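Side-chain contacts in plexin-A4 (Homo sapiens, PDB 4E74), which probably binds Rho-family GTPases through the ubiquitin-like domain in its cytoplasmic region, a step in plexin signalling: residues 94-98 and 99-103; 36-39 and 40-43; 81-84 and 85-88. All blocks are in the same frame, centred on the assembly; numbering follows the deposited sequence.

Contact 1: residues 94-98 and 99-103; sequences RLNTL and AHYQV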
loop_
_atom_site.group_PDB
_atom_site.type_symbol
_atom_site.label_atom_id
_atom_site.label_comp_id
_atom_site.label_asym_id
_atom_site.label_seq_id
_atom_site.Cartn_x
_atom_site.Cartn_y
_atom_site.Cartn_z
ATOM N N ARG A 94 -25.782 6.575 2.544
ATOM C CA ARG A 94 -24.755 6.799 1.511
ATOM C C ARG A 94 -23.501 7.302 2.207
ATOM O O ARG A 94 -23.582 8.126 3.093
ATOM C CB ARG A 94 -25.194 7.845 0.492
ATOM N N LEU A 95 -22.343 6.798 1.811
ATOM C CA LEU A 95 -21.095 7.285 2.374
ATOM C C LEU A 95 -20.811 8.708 1.916
ATOM O O LEU A 95 -21.087 9.099 0.758
ATOM C CB LEU A 95 -19.935 6.335 2.037
ATOM C CG LEU A 95 -20.048 4.900 2.602
ATOM C CD1 LEU A 95 -18.706 4.190 2.515
ATOM C CD2 LEU A 95 -20.529 4.895 4.053
ATOM N N ASN A 96 -20.247 9.514 2.815
ATOM C CA ASN A 96 -20.027 10.916 2.563
ATOM C C ASN A 96 -18.898 11.105 1.500
ATOM O O ASN A 96 -17.927 10.362 1.517
ATOM C CB ASN A 96 -19.588 11.636 3.847
ATOM C CG ASN A 96 -20.666 11.731 4.927
ATOM O OD1 ASN A 96 -21.883 11.447 4.746
ATOM N ND2 ASN A 96 -20.208 12.105 6.106
ATOM N N THR A 97 -19.042 12.118 0.649
ATOM C CA THR A 97 -18.113 12.479 -0.412
ATOM C C THR A 97 -17.763 13.962 -0.271
ATOM O O THR A 97 -18.366 14.693 0.570
ATOM C CB THR A 97 -18.781 12.303 -1.799
ATOM O OG1 THR A 97 -19.883 13.241 -1.875
ATOM C CG2 THR A 97 -19.261 10.861 -1.996
ATOM N N LEU A 98 -16.831 14.485 -1.053
ATOM C CA LEU A 98 -16.536 15.900 -1.010
ATOM C C LEU A 98 -17.758 16.721 -1.477
ATOM O O LEU A 98 -17.970 17.848 -1.021
ATOM C CB LEU A 98 -15.295 16.276 -1.819
ATOM C CG LEU A 98 -13.951 15.763 -1.250
ATOM C CD1 LEU A 98 -12.850 15.889 -2.273
ATOM C CD2 LEU A 98 -13.566 16.468 0.042
ATOM N N ALA A 99 -18.515 16.176 -2.444
ATOM C CA ALA A 99 -19.738 16.866 -2.925
ATOM C C ALA A 99 -20.749 16.978 -1.801
ATOM O O ALA A 99 -21.420 18.013 -1.678
ATOM C CB ALA A 99 -20.335 16.143 -4.138
ATOM N N HIS A 100 -20.870 15.930 -0.996
ATOM C CA HIS A 100 -21.733 15.964 0.209
ATOM C C HIS A 100 -21.423 17.127 1.112
ATOM O O HIS A 100 -22.347 17.837 1.623
ATOM C CB HIS A 100 -21.585 14.654 0.950
ATOM C CG HIS A 100 -22.244 14.632 2.300
ATOM N ND1 HIS A 100 -23.583 14.385 2.460
ATOM C CD2 HIS A 100 -21.716 14.825 3.571
ATOM C CE1 HIS A 100 -23.875 14.419 3.794
ATOM N NE2 HIS A 100 -22.746 14.690 4.470
ATOM N N TYR A 101 -20.144 17.371 1.332
ATOM C CA TYR A 101 -19.700 18.469 2.199
ATOM C C TYR A 101 -19.558 19.835 1.516
ATOM O O TYR A 101 -19.252 20.833 2.158
ATOM C CB TYR A 101 -18.364 18.101 2.862
ATOM C CG TYR A 101 -18.384 17.019 3.938
ATOM C CD1 TYR A 101 -18.916 17.270 5.222
ATOM C CD2 TYR A 101 -17.766 15.796 3.740
ATOM C CE1 TYR A 101 -18.861 16.302 6.202
ATOM C CE2 TYR A 101 -17.699 14.810 4.705
ATOM C CZ TYR A 101 -18.221 15.078 5.974
ATOM O OH TYR A 101 -18.131 14.168 6.987
ATOM N N GLN A 102 -19.781 19.868 0.185
ATOM C CA GLN A 102 -19.705 21.074 -0.604
ATOM C C GLN A 102 -18.336 21.733 -0.516
ATOM O O GLN A 102 -18.175 22.959 -0.435
ATOM C CB GLN A 102 -20.867 22.037 -0.244
ATOM C CG GLN A 102 -22.221 21.439 -0.535
ATOM C CD GLN A 102 -23.347 22.429 -0.253
ATOM O OE1 GLN A 102 -23.462 22.920 0.848
ATOM N NE2 GLN A 102 -24.169 22.730 -1.267
ATOM N N VAL A 103 -17.285 20.887 -0.629
ATOM C CA VAL A 103 -15.925 21.387 -0.590
ATOM C C VAL A 103 -15.548 22.006 -1.944
ATOM O O VAL A 103 -15.621 21.326 -2.937
ATOM C CB VAL A 103 -14.929 20.261 -0.223
ATOM C CG1 VAL A 103 -13.517 20.794 -0.260
ATOM C CG2 VAL A 103 -15.277 19.697 1.172
#
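Thr97 is the N-cap of the short helix 98-101 and closes its first turn with its own side chain. OG1 accepts from His100 N at 3.0 Å in a nearly straight bond (163°). It can do so because OG1 lies between the backbone N and the carbonyl carbon (chi1 64°), which turns the hydroxyl onto the helix start. The Thr97 carbonyl adds a weak bond from Tyr101 N.

One residue before the cap, Asn96 lays its carboxamide almost flat over the imidazole of His100. The two planes lie only 10° apart, with OD1 3.4 Å above the ring and displaced toward its rim, so this is an offset stack without a hydrogen bond between the pair. The phenol of Tyr101 stands nearly perpendicular to the same amide; Asn96 ND2 gives its OH a weak bond of 3.1 Å, while His100 CD2 sits over the centre of the phenol ring. The polar ends have stronger partners earlier in the same loop: Asn96 OD1 with Thr86, His100 NE2 with Thr85, Tyr101 OH with Asp83, and both Asn96 ND2 and Tyr101 OH with Gln80 O.

At its other end the helix finishes in a Schellman motif: Gln102 takes a positive phi, and Val103 N returns to Leu98 O at 3.1 Å. That reversal brings Val103 CG2 to within 3.8 Å of Leu98 CD2. Both side chains face the interior of the ubiquitin-like fold, where they rest on Leu16 of strand 13-18, and Leu98 also reaches Val42 of the long helix 39-50.

Contact 2: residues 36-39 and 40-43; sequences CDTI and TQVK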
loop_
_atom_site.group_PDB
_atom_site.type_symbol
_atom_site.label_atom_id
_atom_site.label_comp_id
_atom_site.label_asym_id
_atom_site.label_seq_id
_atom_site.Cartn_x
_atom_site.Cartn_y
_atom_site.Cartn_z
ATOM N N CYS A 36 -17.177 12.457 -6.244
ATOM C CA CYS A 36 -17.921 11.306 -5.795
ATOM C C CYS A 36 -17.131 10.246 -5.010
ATOM O O CYS A 36 -17.668 9.201 -4.686
ATOM C CB CYS A 36 -18.624 10.641 -6.979
ATOM S SG CYS A 36 -17.535 10.161 -8.389
ATOM N N ASP A 37 -15.828 10.475 -4.810
ATOM C CA ASP A 37 -14.994 9.559 -4.037
ATOM C C ASP A 37 -15.504 9.642 -2.599
ATOM O O ASP A 37 -15.882 10.720 -2.122
ATOM C CB ASP A 37 -13.528 10.009 -4.033
ATOM C CG ASP A 37 -12.763 9.637 -5.321
ATOM O OD1 ASP A 37 -13.092 8.604 -5.901
ATOM O OD2 ASP A 37 -11.798 10.347 -5.629
ATOM N N THR A 38 -15.561 8.506 -1.958
ATOM C CA THR A 38 -15.832 8.528 -0.504
ATOM C C THR A 38 -14.672 9.236 0.165
ATOM O O THR A 38 -13.556 9.352 -0.368
ATOM C CB THR A 38 -15.970 7.117 0.093
ATOM O OG1 THR A 38 -14.716 6.410 0.055
ATOM C CG2 THR A 38 -17.121 6.334 -0.559
ATOM N N ILE A 39 -14.854 9.677 1.406
ATOM C CA ILE A 39 -13.688 10.315 2.074
ATOM C C ILE A 39 -12.493 9.362 2.244
ATOM O O ILE A 39 -11.347 9.791 2.182
ATOM C CB ILE A 39 -14.088 10.951 3.452
ATOM C CG1 ILE A 39 -15.185 11.997 3.253
ATOM C CG2 ILE A 39 -12.843 11.558 4.134
ATOM C CD1 ILE A 39 -14.901 13.075 2.236
ATOM N N THR A 40 -12.758 8.077 2.468
ATOM C CA THR A 40 -11.678 7.043 2.539
ATOM C C THR A 40 -10.926 7.003 1.194
ATOM O O THR A 40 -9.715 7.031 1.202
ATOM C CB THR A 40 -12.215 5.682 2.918
ATOM O OG1 THR A 40 -12.773 5.792 4.262
ATOM C CG2 THR A 40 -11.151 4.639 2.903
ATOM N N GLN A 41 -11.654 7.043 0.107
ATOM C CA GLN A 41 -11.031 7.054 -1.239
ATOM C C GLN A 41 -10.231 8.343 -1.492
ATOM O O GLN A 41 -9.144 8.287 -2.086
ATOM C CB GLN A 41 -12.096 6.827 -2.303
ATOM C CG GLN A 41 -12.643 5.421 -2.314
ATOM C CD GLN A 41 -13.856 5.243 -3.236
ATOM O OE1 GLN A 41 -14.678 6.151 -3.437
ATOM N NE2 GLN A 41 -13.933 4.053 -3.857
ATOM N N VAL A 42 -10.718 9.481 -1.006
ATOM C CA VAL A 42 -9.958 10.725 -1.082
ATOM C C VAL A 42 -8.618 10.589 -0.332
ATOM O O VAL A 42 -7.553 11.027 -0.807
ATOM C CB VAL A 42 -10.755 11.925 -0.530
ATOM C CG1 VAL A 42 -9.916 13.196 -0.476
ATOM C CG2 VAL A 42 -12.040 12.125 -1.349
ATOM N N LYS A 43 -8.708 10.138 0.926
ATOM C CA LYS A 43 -7.520 9.949 1.742
ATOM C C LYS A 43 -6.490 9.040 1.061
ATOM O O LYS A 43 -5.296 9.375 1.081
ATOM C CB LYS A 43 -7.864 9.456 3.144
ATOM C CG LYS A 43 -8.581 10.502 3.999
ATOM C CD LYS A 43 -8.845 9.989 5.419
ATOM C CE LYS A 43 -9.734 8.772 5.490
ATOM N NZ LYS A 43 -10.165 8.429 6.899
HETATM O O HOH W 1 -16.922 6.269 -5.064
#
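The carboxylate of Asp37 and the carboxamide of Gln41 are steeply inclined to each other, their planes 74° apart, and the side chains cross at about a right angle. Their nearest oxygens, Asp37 OD1 and Gln41 OE1, stay 3.8 Å apart. Each looks to its own partner: Asp37 OD2 forms a salt bridge with Lys45, whereas Gln41 OE1 receives Thr38 N at 2.9 Å, the donor tilted 17° from the carbonyl plane. A water donates to the same oxygen at 2.8 Å and also to Cys36 O, so Gln41 OE1 is gripped by two donors, which probably restrains the rotation of the amide.

Thr38 and Gln41 thus form a capping box at the start of helix 39-50, the main helix packed against the sheet of this ubiquitin-like domain. In the reciprocal half Gln41 N donates to Thr38 OG1 at 3.1 Å, although the position of that hydroxyl is less certain. Gln41 CG lies close beside Thr38 OG1, subject to the same doubt, with the chain extended beyond CG to carry OE1 back to the cap.

Ordinary helical bonds begin directly: Val42 N donates to Thr38 O and Lys43 N to Ile39 O. Val42 CG2, held beside its backbone N, meets Asp37 CB at 3.7 Å. The aliphatic part of Lys43 runs alongside Ile39 O, CG coming within 3.4 Å, on the way to Met65 O, which receives its ammonium group.

Contact 3: residues 81-84 and 85-88; sequences DEDI and TTKI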
loop_
_atom_site.group_PDB
_atom_site.type_symbol
_atom_site.label_atom_id
_atom_site.label_comp_id
_atom_site.label_asym_id
_atom_site.label_seq_id
_atom_site.Cartn_x
_atom_site.Cartn_y
_atom_site.Cartn_z
ATOM N N ASP A 81 -16.307 9.311 6.246
ATOM C CA ASP A 81 -17.330 8.548 5.491
ATOM C C ASP A 81 -18.731 8.625 6.166
ATOM O O ASP A 81 -19.743 8.705 5.483
ATOM C CB ASP A 81 -16.972 7.079 5.379
ATOM C CG ASP A 81 -15.841 6.774 4.376
ATOM O OD1 ASP A 81 -15.436 7.655 3.588
ATOM O OD2 ASP A 81 -15.391 5.607 4.406
ATOM N N GLU A 82 -18.764 8.599 7.499
ATOM C CA GLU A 82 -20.031 8.662 8.248
ATOM C C GLU A 82 -19.920 9.548 9.470
ATOM O O GLU A 82 -19.026 9.359 10.305
ATOM C CB GLU A 82 -20.482 7.264 8.656
ATOM C CG GLU A 82 -21.888 7.251 9.281
ATOM C CD GLU A 82 -22.323 5.873 9.756
ATOM O OE1 GLU A 82 -21.872 4.867 9.175
ATOM O OE2 GLU A 82 -23.131 5.818 10.730
ATOM N N ASP A 83 -20.838 10.516 9.565
ATOM C CA ASP A 83 -20.909 11.399 10.725
ATOM C C ASP A 83 -22.329 11.919 10.911
ATOM O O ASP A 83 -23.258 11.349 10.316
ATOM C CB ASP A 83 -19.827 12.489 10.654
ATOM C CG ASP A 83 -20.052 13.504 9.576
ATOM O OD1 ASP A 83 -21.111 13.481 8.922
ATOM O OD2 ASP A 83 -19.143 14.384 9.429
ATOM N N ILE A 84 -22.509 12.932 11.768
ATOM C CA ILE A 84 -23.851 13.481 12.046
ATOM C C ILE A 84 -24.527 14.134 10.810
ATOM O O ILE A 84 -25.776 14.304 10.779
ATOM C CB ILE A 84 -23.788 14.431 13.278
ATOM C CG1 ILE A 84 -25.194 14.672 13.907
ATOM C CG2 ILE A 84 -23.145 15.765 12.879
ATOM C CD1 ILE A 84 -25.946 13.419 14.299
ATOM N N THR A 85 -23.743 14.434 9.772
ATOM C CA THR A 85 -24.287 15.012 8.530
ATOM C C THR A 85 -24.796 13.976 7.498
ATOM O O THR A 85 -25.412 14.369 6.517
ATOM C CB THR A 85 -23.266 15.951 7.843
ATOM O OG1 THR A 85 -22.241 15.175 7.218
ATOM C CG2 THR A 85 -22.663 16.992 8.810
ATOM N N THR A 86 -24.519 12.706 7.723
ATOM C CA THR A 86 -24.950 11.616 6.854
ATOM C C THR A 86 -26.477 11.455 7.029
ATOM O O THR A 86 -26.964 11.436 8.155
ATOM C CB THR A 86 -24.212 10.316 7.221
ATOM O OG1 THR A 86 -22.773 10.561 7.216
ATOM C CG2 THR A 86 -24.564 9.181 6.270
ATOM N N LYS A 87 -27.211 11.363 5.927
ATOM C CA LYS A 87 -28.668 11.090 6.004
ATOM C C LYS A 87 -28.934 9.575 5.882
ATOM O O LYS A 87 -28.329 8.902 5.047
ATOM C CB LYS A 87 -29.430 11.875 4.920
ATOM C CG LYS A 87 -29.693 13.337 5.272
ATOM C CD LYS A 87 -28.467 14.229 5.062
ATOM C CE LYS A 87 -28.400 15.352 6.098
ATOM N NZ LYS A 87 -27.209 16.255 5.944
ATOM N N ILE A 88 -29.827 9.055 6.732
ATOM C CA ILE A 88 -30.171 7.618 6.742
ATOM C C ILE A 88 -31.072 7.234 5.562
ATOM O O ILE A 88 -32.270 7.524 5.555
ATOM C CB ILE A 88 -30.873 7.199 8.054
#
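Thr85 meets Asp83 twice, through hydroxyl and backbone, and both bonds end on the same carboxylate oxygen. Thr85 OG1 donates to Asp83 OD1 at 2.7 Å, and Asp83 OD1 accepts with its syn lone pair, on the side of OD2. Thr85 N reaches that Asp83 OD1 from a different direction, 2.9 Å away and well above the carboxylate plane, which closes an Asx turn. Asp83 can serve both donors because its CG sits between the backbone N and the carbonyl carbon (chi1 69°), folding the carboxylate forward over the chain that follows it.

Thr86 comes next and pairs with the backbone of Asp83 both ways, as donor through N and as acceptor through OG1. Thr86 N donates to Asp83 O at 3.2 Å, the bond that closes a type I beta turn from Asp83 to Thr86; the donor lies above the carbonyl plane rather than on a lone pair. Thr86 OG1, placed beside its own backbone N by a chi1 of -53°, accepts from Asp83 N at 3.0 Å in an almost straight line (170°).

Lys87 turns back toward the turn just completed, NZ donating to Thr85 O at 2.7 Å.

The turn belongs to the loop between strand 76-79 and helix 98-101, and its polar groups also face that helix. Thr86 OG1 also bonds Asn96 OD1, and Thr85 OG1 bonds His100 NE2, so both hydroxyls join the turn to residues around the helix start. With two donors on OD1 and the phenol of Tyr101 on OD2, these contacts would probably stabilise the negative charge of Asp83 and favour the ionised carboxylate.

Overall arrangement
Contacts 1 and 2 both hold a helix start, and contact 1 the helix end as well; both are partly buried, whereas contact 3 is a turn at the surface, its centre about 16 Å from the centre of the chain. The two caps share the threonine acceptor, but in contact 2 the glutamine side chain returns the bond as a capping box, whereas in contact 1 an amide-imidazole stack lies beside the cap. Apolar side chains of both reach the same interior; contact 3 is held almost wholly by polar bonds. Residues 94-98 run between the others, Asn96 O meeting Ile39 N, and Asp81 OD2 of contact 3 bonds Thr40 OG1 at the start of helix 39-50.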